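Local atomic coordinates of p1 (Rice yellow mottle virus, PDB entry 6TY0), a protein that suppresses RNA silencing and probably supports virus spread in its host, and is represented here by its N-terminal zinc-binding part. Residues A[60-65]-A[69-74]; A[15-20]-A[48-53]. All coordinates share one frame; numbering follows the deposited sequence.

In the fold
Contact 1 and contact 2 lie on opposite sides of the chain's centre in the N-terminal part of P1, their own centres about 29 Å apart and their nearest atoms about 13 Å apart, without touching. Contact 2 closes first along the chain: helix 15-21 packs on the end of strand 45-51, a member of the four-stranded mixed sheet. The chain then turns a corner at P52 and E53 and runs on as strand 54-64, which pairs with strand 70-77 in the hairpin of contact 1, part of a second, three-stranded sheet. One continuous piece of chain thus connects the helix-covered end with the end where C64, C67, C92 and C95 hold zinc.

Contact 1. Residues A[60-65]-A[69-74]; sequences VSFACT and AHYYTS. With ZN (zinc ion), chain C.
Y71 O is met by the backbone N of F62 at 2.7 Å, a nearly straight bond, and F62 CD1 also approaches this oxygen at 3.7 Å, bringing the edge of its ring to it. F62 and Y71 form an antiparallel hydrogen-bonded pair; the return bond, from Y71 N to F62 O, bends to an N-H...O angle of 151°. V60 and T73 form a second hydrogen-bonded pair, each N donating to the other's O, and C64 N closes the hairpin end on A69 O.

On the face of V60, F62, Y71 and T73, the two aromatic side chains run side by side, their planes turned 37° apart, with F62 CD1 meeting the edge of the Y71 ring at CD2, 3.6 Å away. Phenylalanine suits its buried place, where W36 and F88 also meet its ring. Tyrosine brings a hydroxyl, which bonds to W31 O and to Y71 OH of the second subunit. On the other face, S61 OG comes to the ring edge of Y72 at CD2, 3.5 Å away, and small A63 lies opposite H70.

C64 turns its sulfur anti to the backbone N (chi1 -173°), and SG binds zinc at 2.3 Å, with C67, C92 and C95 completing the site. Its backbone N joins the partner strand and its SG the metal, so the hairpin's last pairing leads directly into the zinc site, while Y71 carries the same hairpin into the subunit interface.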
ATOM      1  N   VAL A  60       2.925  -7.347  -5.855  1.00 31.00           N
ATOM      2  CA  VAL A  60       4.241  -6.787  -5.691  1.00 31.17           C
ATOM      3  C   VAL A  60       4.636  -7.043  -4.256  1.00 32.80           C
ATOM      4  O   VAL A  60       3.955  -6.598  -3.337  1.00 30.24           O
ATOM      5  CB  VAL A  60       4.275  -5.294  -6.035  1.00 32.60           C
ATOM      6  CG1 VAL A  60       5.694  -4.737  -5.990  1.00 35.02           C
ATOM      7  CG2 VAL A  60       3.666  -5.035  -7.415  1.00 32.94           C
ATOM      8  N   SER A  61       5.738  -7.771  -4.094  1.00 27.28           N
ATOM      9  CA  SER A  61       6.289  -8.137  -2.816  1.00 32.21           C
ATOM     10  C   SER A  61       7.606  -7.441  -2.599  1.00 31.07           C
ATOM     11  O   SER A  61       8.456  -7.393  -3.481  1.00 33.12           O
ATOM     12  CB  SER A  61       6.575  -9.654  -2.773  1.00 37.04           C
ATOM     13  OG  SER A  61       5.379 -10.341  -3.115  1.00 47.47           O
ATOM     14  N   PHE A  62       7.810  -6.990  -1.378  1.00 31.48           N
ATOM     15  CA  PHE A  62       9.099  -6.428  -0.955  1.00 33.08           C
ATOM     16  C   PHE A  62       9.604  -7.244   0.225  1.00 32.63           C
ATOM     17  O   PHE A  62       8.848  -7.573   1.135  1.00 29.60           O
ATOM     18  CB  PHE A  62       8.952  -4.978  -0.503  1.00 33.23           C
ATOM     19  CG  PHE A  62       8.374  -4.066  -1.531  1.00 33.35           C
ATOM     20  CD1 PHE A  62       7.026  -4.106  -1.843  1.00 34.92           C
ATOM     21  CD2 PHE A  62       9.164  -3.144  -2.162  1.00 32.20           C
ATOM     22  CE1 PHE A  62       6.477  -3.242  -2.768  1.00 34.28           C
ATOM     23  CE2 PHE A  62       8.640  -2.263  -3.093  1.00 33.45           C
ATOM     24  CZ  PHE A  62       7.288  -2.299  -3.395  1.00 34.39           C
ATOM     25  N   ALA A  63      10.874  -7.596   0.205  1.00 34.73           N
ATOM     26  CA  ALA A  63      11.475  -8.248   1.387  1.00 36.64           C
ATOM     27  C   ALA A  63      12.932  -7.823   1.520  1.00 34.73           C
ATOM     28  O   ALA A  63      13.639  -7.826   0.510  1.00 31.86           O
ATOM     29  CB  ALA A  63      11.404  -9.743   1.214  1.00 34.36           C
ATOM     30  N   CYS A  64      13.384  -7.496   2.740  1.00 35.99           N
ATOM     31  CA  CYS A  64      14.819  -7.161   2.970  1.00 35.64           C
ATOM     32  C   CYS A  64      15.659  -8.427   3.040  1.00 39.31           C
ATOM     33  O   CYS A  64      15.309  -9.372   3.738  1.00 35.91           O
ATOM     34  CB  CYS A  64      15.021  -6.386   4.276  1.00 36.96           C
ATOM     35  SG  CYS A  64      16.723  -5.745   4.573  1.00 35.21           S
ATOM     36  N   THR A  65      16.788  -8.445   2.360  1.00 43.31           N
ATOM     37  CA  THR A  65      17.733  -9.564   2.468  1.00 43.99           C
ATOM     38  C   THR A  65      18.542  -9.610   3.786  1.00 48.34           C
ATOM     39  O   THR A  65      19.187 -10.619   4.064  1.00 50.59           O
ATOM     40  CB  THR A  65      18.691  -9.508   1.297  1.00 46.36           C
ATOM     41  OG1 THR A  65      19.329  -8.228   1.290  1.00 48.17           O
ATOM     42  CG2 THR A  65      17.920  -9.672  -0.021  1.00 43.45           C
ATOM     43  N   ALA A  69      12.170  -7.373   7.360  1.00 30.16           N
ATOM     44  CA  ALA A  69      11.192  -6.407   6.885  1.00 29.66           C
ATOM     45  C   ALA A  69      10.576  -6.929   5.571  1.00 30.97           C
ATOM     46  O   ALA A  69      11.287  -7.432   4.709  1.00 32.30           O
ATOM     47  CB  ALA A  69      11.861  -5.102   6.653  1.00 30.45           C
ATOM     48  N   HIS A  70       9.269  -6.813   5.429  1.00 32.26           N
ATOM     49  CA  HIS A  70       8.609  -7.261   4.225  1.00 33.03           C
ATOM     50  C   HIS A  70       7.291  -6.525   4.034  1.00 33.18           C
ATOM     51  O   HIS A  70       6.748  -5.956   4.983  1.00 30.17           O
ATOM     52  CB  HIS A  70       8.388  -8.775   4.301  1.00 31.65           C
ATOM     53  CG  HIS A  70       7.462  -9.182   5.385  1.00 32.68           C
ATOM     54  ND1 HIS A  70       7.849  -9.302   6.701  1.00 33.82           N
ATOM     55  CD2 HIS A  70       6.135  -9.485   5.350  1.00 33.02           C
ATOM     56  CE1 HIS A  70       6.807  -9.666   7.430  1.00 36.02           C
ATOM     57  NE2 HIS A  70       5.750  -9.769   6.635  1.00 30.65           N
ATOM     58  N   TYR A  71       6.768  -6.565   2.809  1.00 31.33           N
ATOM     59  CA  TYR A  71       5.521  -5.865   2.473  1.00 30.26           C
ATOM     60  C   TYR A  71       4.977  -6.498   1.189  1.00 30.31           C
ATOM     61  O   TYR A  71       5.729  -6.872   0.308  1.00 31.65           O
ATOM     62  CB  TYR A  71       5.796  -4.351   2.300  1.00 33.14           C
ATOM     63  CG  TYR A  71       4.628  -3.554   1.799  1.00 34.61           C
ATOM     64  CD1 TYR A  71       3.484  -3.449   2.543  1.00 34.08           C
ATOM     65  CD2 TYR A  71       4.685  -2.893   0.577  1.00 34.61           C
ATOM     66  CE1 TYR A  71       2.395  -2.745   2.081  1.00 38.04           C
ATOM     67  CE2 TYR A  71       3.606  -2.157   0.108  1.00 39.18           C
ATOM     68  CZ  TYR A  71       2.489  -2.070   0.878  1.00 39.08           C
ATOM     69  OH  TYR A  71       1.432  -1.410   0.419  1.00 41.97           O
ATOM     70  N   TYR A  72       3.663  -6.662   1.127  1.00 31.48           N
ATOM     71  CA  TYR A  72       2.963  -7.276   0.009  1.00 29.92           C
ATOM     72  C   TYR A  72       1.776  -6.370  -0.324  1.00 30.00           C
ATOM     73  O   TYR A  72       0.985  -5.949   0.573  1.00 27.99           O
ATOM     74  CB  TYR A  72       2.492  -8.710   0.382  1.00 33.17           C
ATOM     75  CG  TYR A  72       1.637  -9.371  -0.673  1.00 35.48           C
ATOM     76  CD1 TYR A  72       0.262  -9.128  -0.726  1.00 39.76           C
ATOM     77  CD2 TYR A  72       2.203 -10.172  -1.665  1.00 39.23           C
ATOM     78  CE1 TYR A  72      -0.518  -9.693  -1.711  1.00 41.19           C
ATOM     79  CE2 TYR A  72       1.419 -10.756  -2.664  1.00 38.02           C
ATOM     80  CZ  TYR A  72       0.066 -10.520  -2.676  1.00 42.26           C
ATOM     81  OH  TYR A  72      -0.747 -11.056  -3.674  1.00 49.74           O
ATOM     82  N   THR A  73       1.678  -6.001  -1.593  1.00 31.18           N
ATOM     83  CA  THR A  73       0.464  -5.375  -2.129  1.00 32.20           C
ATOM     84  C   THR A  73       0.104  -5.990  -3.452  1.00 34.33           C
ATOM     85  O   THR A  73       0.913  -6.657  -4.138  1.00 33.04           O
ATOM     86  CB  THR A  73       0.585  -3.917  -2.590  1.00 34.18           C
ATOM     87  OG1 THR A  73       1.950  -3.506  -2.760  1.00 34.50           O
ATOM     88  CG2 THR A  73      -0.193  -3.085  -1.766  1.00 41.65           C
ATOM     89  N   SER A  74      -1.097  -5.663  -3.866  1.00 30.95           N
ATOM     90  CA  SER A  74      -1.567  -6.108  -5.136  1.00 35.24           C
ATOM     91  C   SER A  74      -2.658  -5.126  -5.664  1.00 37.07           C
ATOM     92  O   SER A  74      -3.190  -4.252  -4.932  1.00 33.20           O
ATOM     93  CB  SER A  74      -2.087  -7.498  -4.955  1.00 33.91           C
ATOM     94  OG  SER A  74      -3.206  -7.392  -4.098  1.00 39.89           O
TER
HETATM   95 ZN    ZN C 201      16.343  -4.543   6.449  1.00 36.85          ZN

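Contact 2. Residues A[15-20]-A[48-53]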
ATOM      1  N   ALA A  15      -0.417 -10.587 -28.570  1.00 41.30           N
ATOM      2  CA  ALA A  15      -0.299  -9.196 -28.996  1.00 45.02           C
ATOM      3  C   ALA A  15      -1.210  -8.846 -30.178  1.00 54.03           C
ATOM      4  O   ALA A  15      -1.639  -7.694 -30.311  1.00 50.16           O
ATOM      5  CB  ALA A  15       1.134  -8.856 -29.339  1.00 47.26           C
ATOM      6  N   ALA A  16      -1.495  -9.829 -31.035  1.00 55.74           N
ATOM      7  CA  ALA A  16      -2.281  -9.580 -32.252  1.00 53.75           C
ATOM      8  C   ALA A  16      -3.708  -9.282 -31.856  1.00 49.86           C
ATOM      9  O   ALA A  16      -4.294  -8.310 -32.315  1.00 51.58           O
ATOM     10  CB  ALA A  16      -2.227 -10.796 -33.183  1.00 56.16           C
ATOM     11  N   LYS A  17      -4.248 -10.093 -30.957  1.00 49.19           N
ATOM     12  CA  LYS A  17      -5.581  -9.866 -30.455  1.00 54.38           C
ATOM     13  C   LYS A  17      -5.684  -8.502 -29.756  1.00 58.17           C
ATOM     14  O   LYS A  17      -6.694  -7.803 -29.887  1.00 52.91           O
ATOM     15  CB  LYS A  17      -5.994 -10.978 -29.510  1.00 55.28           C
ATOM     16  CG  LYS A  17      -7.486 -11.019 -29.280  1.00 62.45           C
ATOM     17  CD  LYS A  17      -7.883 -12.222 -28.438  1.00 69.81           C
ATOM     18  CE  LYS A  17      -7.912 -13.531 -29.234  1.00 67.94           C
ATOM     19  NZ  LYS A  17      -9.300 -13.887 -29.651  1.00 68.99           N
ATOM     20  N   ALA A  18      -4.626  -8.108 -29.043  1.00 55.97           N
ATOM     21  CA  ALA A  18      -4.643  -6.830 -28.325  1.00 54.38           C
ATOM     22  C   ALA A  18      -4.641  -5.683 -29.318  1.00 52.39           C
ATOM     23  O   ALA A  18      -5.408  -4.734 -29.172  1.00 48.33           O
ATOM     24  CB  ALA A  18      -3.460  -6.707 -27.381  1.00 52.72           C
ATOM     25  N   ASN A  19      -3.769  -5.747 -30.309  1.00 52.00           N
ATOM     26  CA  ASN A  19      -3.832  -4.751 -31.374  1.00 63.80           C
ATOM     27  C   ASN A  19      -5.179  -4.714 -32.104  1.00 60.00           C
ATOM     28  O   ASN A  19      -5.712  -3.636 -32.341  1.00 59.48           O
ATOM     29  CB  ASN A  19      -2.655  -4.884 -32.320  1.00 67.01           C
ATOM     30  CG  ASN A  19      -1.372  -4.409 -31.667  1.00 76.35           C
ATOM     31  OD1 ASN A  19      -1.179  -4.596 -30.469  1.00 84.34           O
ATOM     32  ND2 ASN A  19      -0.515  -3.761 -32.430  1.00 85.38           N
ATOM     33  N   ALA A  20      -5.777  -5.877 -32.349  1.00 57.82           N
ATOM     34  CA  ALA A  20      -7.100  -5.950 -32.999  1.00 55.95           C
ATOM     35  C   ALA A  20      -8.094  -5.027 -32.341  1.00 53.18           C
ATOM     36  O   ALA A  20      -8.796  -4.296 -33.031  1.00 61.84           O
ATOM     37  CB  ALA A  20      -7.654  -7.380 -33.011  1.00 53.62           C
ATOM     38  N   ALA A  48       2.466  -9.678 -20.085  1.00 35.04           N
ATOM     39  CA  ALA A  48       1.452 -10.610 -19.663  1.00 35.00           C
ATOM     40  C   ALA A  48       0.498 -10.897 -20.807  1.00 38.28           C
ATOM     41  O   ALA A  48       0.551 -10.245 -21.860  1.00 41.97           O
ATOM     42  CB  ALA A  48       0.681 -10.032 -18.490  1.00 34.99           C
ATOM     43  N   ASP A  49      -0.423 -11.822 -20.561  1.00 41.35           N
ATOM     44  CA  ASP A  49      -1.338 -12.296 -21.600  1.00 44.41           C
ATOM     45  C   ASP A  49      -2.592 -11.448 -21.700  1.00 39.17           C
ATOM     46  O   ASP A  49      -3.436 -11.494 -20.805  1.00 38.27           O
ATOM     47  CB  ASP A  49      -1.793 -13.723 -21.312  1.00 43.91           C
ATOM     48  CG  ASP A  49      -0.688 -14.753 -21.557  1.00 45.68           C
ATOM     49  OD1 ASP A  49       0.160 -14.581 -22.476  1.00 48.05           O
ATOM     50  OD2 ASP A  49      -0.688 -15.728 -20.783  1.00 51.77           O
ATOM     51  N   PHE A  50      -2.728 -10.734 -22.815  1.00 40.77           N
ATOM     52  CA  PHE A  50      -3.944  -9.983 -23.060  1.00 38.98           C
ATOM     53  C   PHE A  50      -5.105 -10.963 -23.148  1.00 40.56           C
ATOM     54  O   PHE A  50      -5.005 -12.010 -23.749  1.00 45.52           O
ATOM     55  CB  PHE A  50      -3.847  -9.135 -24.316  1.00 40.82           C
ATOM     56  CG  PHE A  50      -5.151  -8.472 -24.672  1.00 43.98           C
ATOM     57  CD1 PHE A  50      -5.556  -7.310 -24.017  1.00 42.40           C
ATOM     58  CD2 PHE A  50      -5.988  -9.013 -25.647  1.00 44.93           C
ATOM     59  CE1 PHE A  50      -6.762  -6.709 -24.295  1.00 41.09           C
ATOM     60  CE2 PHE A  50      -7.197  -8.394 -25.944  1.00 47.25           C
ATOM     61  CZ  PHE A  50      -7.581  -7.243 -25.269  1.00 41.94           C
ATOM     62  N   ASN A  51      -6.203 -10.632 -22.517  1.00 40.71           N
ATOM     63  CA  ASN A  51      -7.382 -11.431 -22.626  1.00 44.22           C
ATOM     64  C   ASN A  51      -8.602 -10.550 -22.455  1.00 46.45           C
ATOM     65  O   ASN A  51      -8.723  -9.883 -21.432  1.00 43.49           O
ATOM     66  CB  ASN A  51      -7.388 -12.485 -21.548  1.00 48.29           C
ATOM     67  CG  ASN A  51      -8.571 -13.413 -21.679  1.00 54.35           C
ATOM     68  OD1 ASN A  51      -9.720 -12.988 -21.753  1.00 55.19           O
ATOM     69  ND2 ASN A  51      -8.293 -14.690 -21.707  1.00 55.52           N
ATOM     70  N   PRO A  52      -9.528 -10.559 -23.435  1.00 44.96           N
ATOM     71  CA  PRO A  52     -10.585  -9.534 -23.442  1.00 44.11           C
ATOM     72  C   PRO A  52     -11.657  -9.679 -22.412  1.00 39.63           C
ATOM     73  O   PRO A  52     -12.415  -8.755 -22.235  1.00 44.41           O
ATOM     74  CB  PRO A  52     -11.202  -9.643 -24.844  1.00 45.52           C
ATOM     75  CG  PRO A  52     -10.758 -10.967 -25.363  1.00 49.22           C
ATOM     76  CD  PRO A  52      -9.414 -11.234 -24.739  1.00 51.22           C
ATOM     77  N   GLU A  53     -11.735 -10.823 -21.754  1.00 42.87           N
ATOM     78  CA  GLU A  53     -12.775 -11.108 -20.763  1.00 50.24           C
ATOM     79  C   GLU A  53     -12.295 -11.311 -19.328  1.00 54.65           C
ATOM     80  O   GLU A  53     -13.121 -11.596 -18.470  1.00 55.01           O
ATOM     81  CB  GLU A  53     -13.486 -12.430 -21.083  1.00 55.43           C
ATOM     82  CG  GLU A  53     -14.062 -12.541 -22.460  1.00 57.47           C
ATOM     83  CD  GLU A  53     -14.825 -11.317 -22.879  1.00 56.96           C
ATOM     84  OE1 GLU A  53     -15.603 -10.722 -22.070  1.00 51.00           O
ATOM     85  OE2 GLU A  53     -14.613 -10.967 -24.046  1.00 59.07           O
TER
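A18 lies over one face of the F50 ring, and the contact is built on this meeting of a helix surface with a flat aromatic side. A18 CA stands 3.9 Å from the centroid of the F50 ring and 19° off the ring normal, a CH-pi contact. A18 CB presses on the root of the ring, 3.6 Å from F50 CG. The small methyl of alanine lets the helix backbone come this near: F50 CD2 is 3.8 Å from A18 N. F50 in turn holds CG anti to its own backbone N (chi1 173°), which carries the ring out from the strand and up to the helix.

K17 borders the ring at its CE2 end, where the peptide oxygen K17 O is 4.0 Å from F50 CE2. Its aliphatic chain then passes across P52 at about a right angle, K17 CD lying 4.1 Å from P52 CD. A lysine fits this exposed rim because one of its methylenes, CD, can touch the proline ring while the side chain, bent at its last two torsions, turns the ammonium away from it. At P52 and E53 the backbone turns a corner, where N51 OD1 accepts from E53 N at 3.0 Å, in the carbonyl plane, forming an Asx turn.

T14, just before the helix, bonds through its hydroxyl to F50 N, and A18 also touches P10 at the end of strand 2-10. Helix 15-21 therefore packs across the ends of strands 2-10 and 45-51, parallel neighbours in the four-stranded sheet, while Y79 touches F50 from a loop.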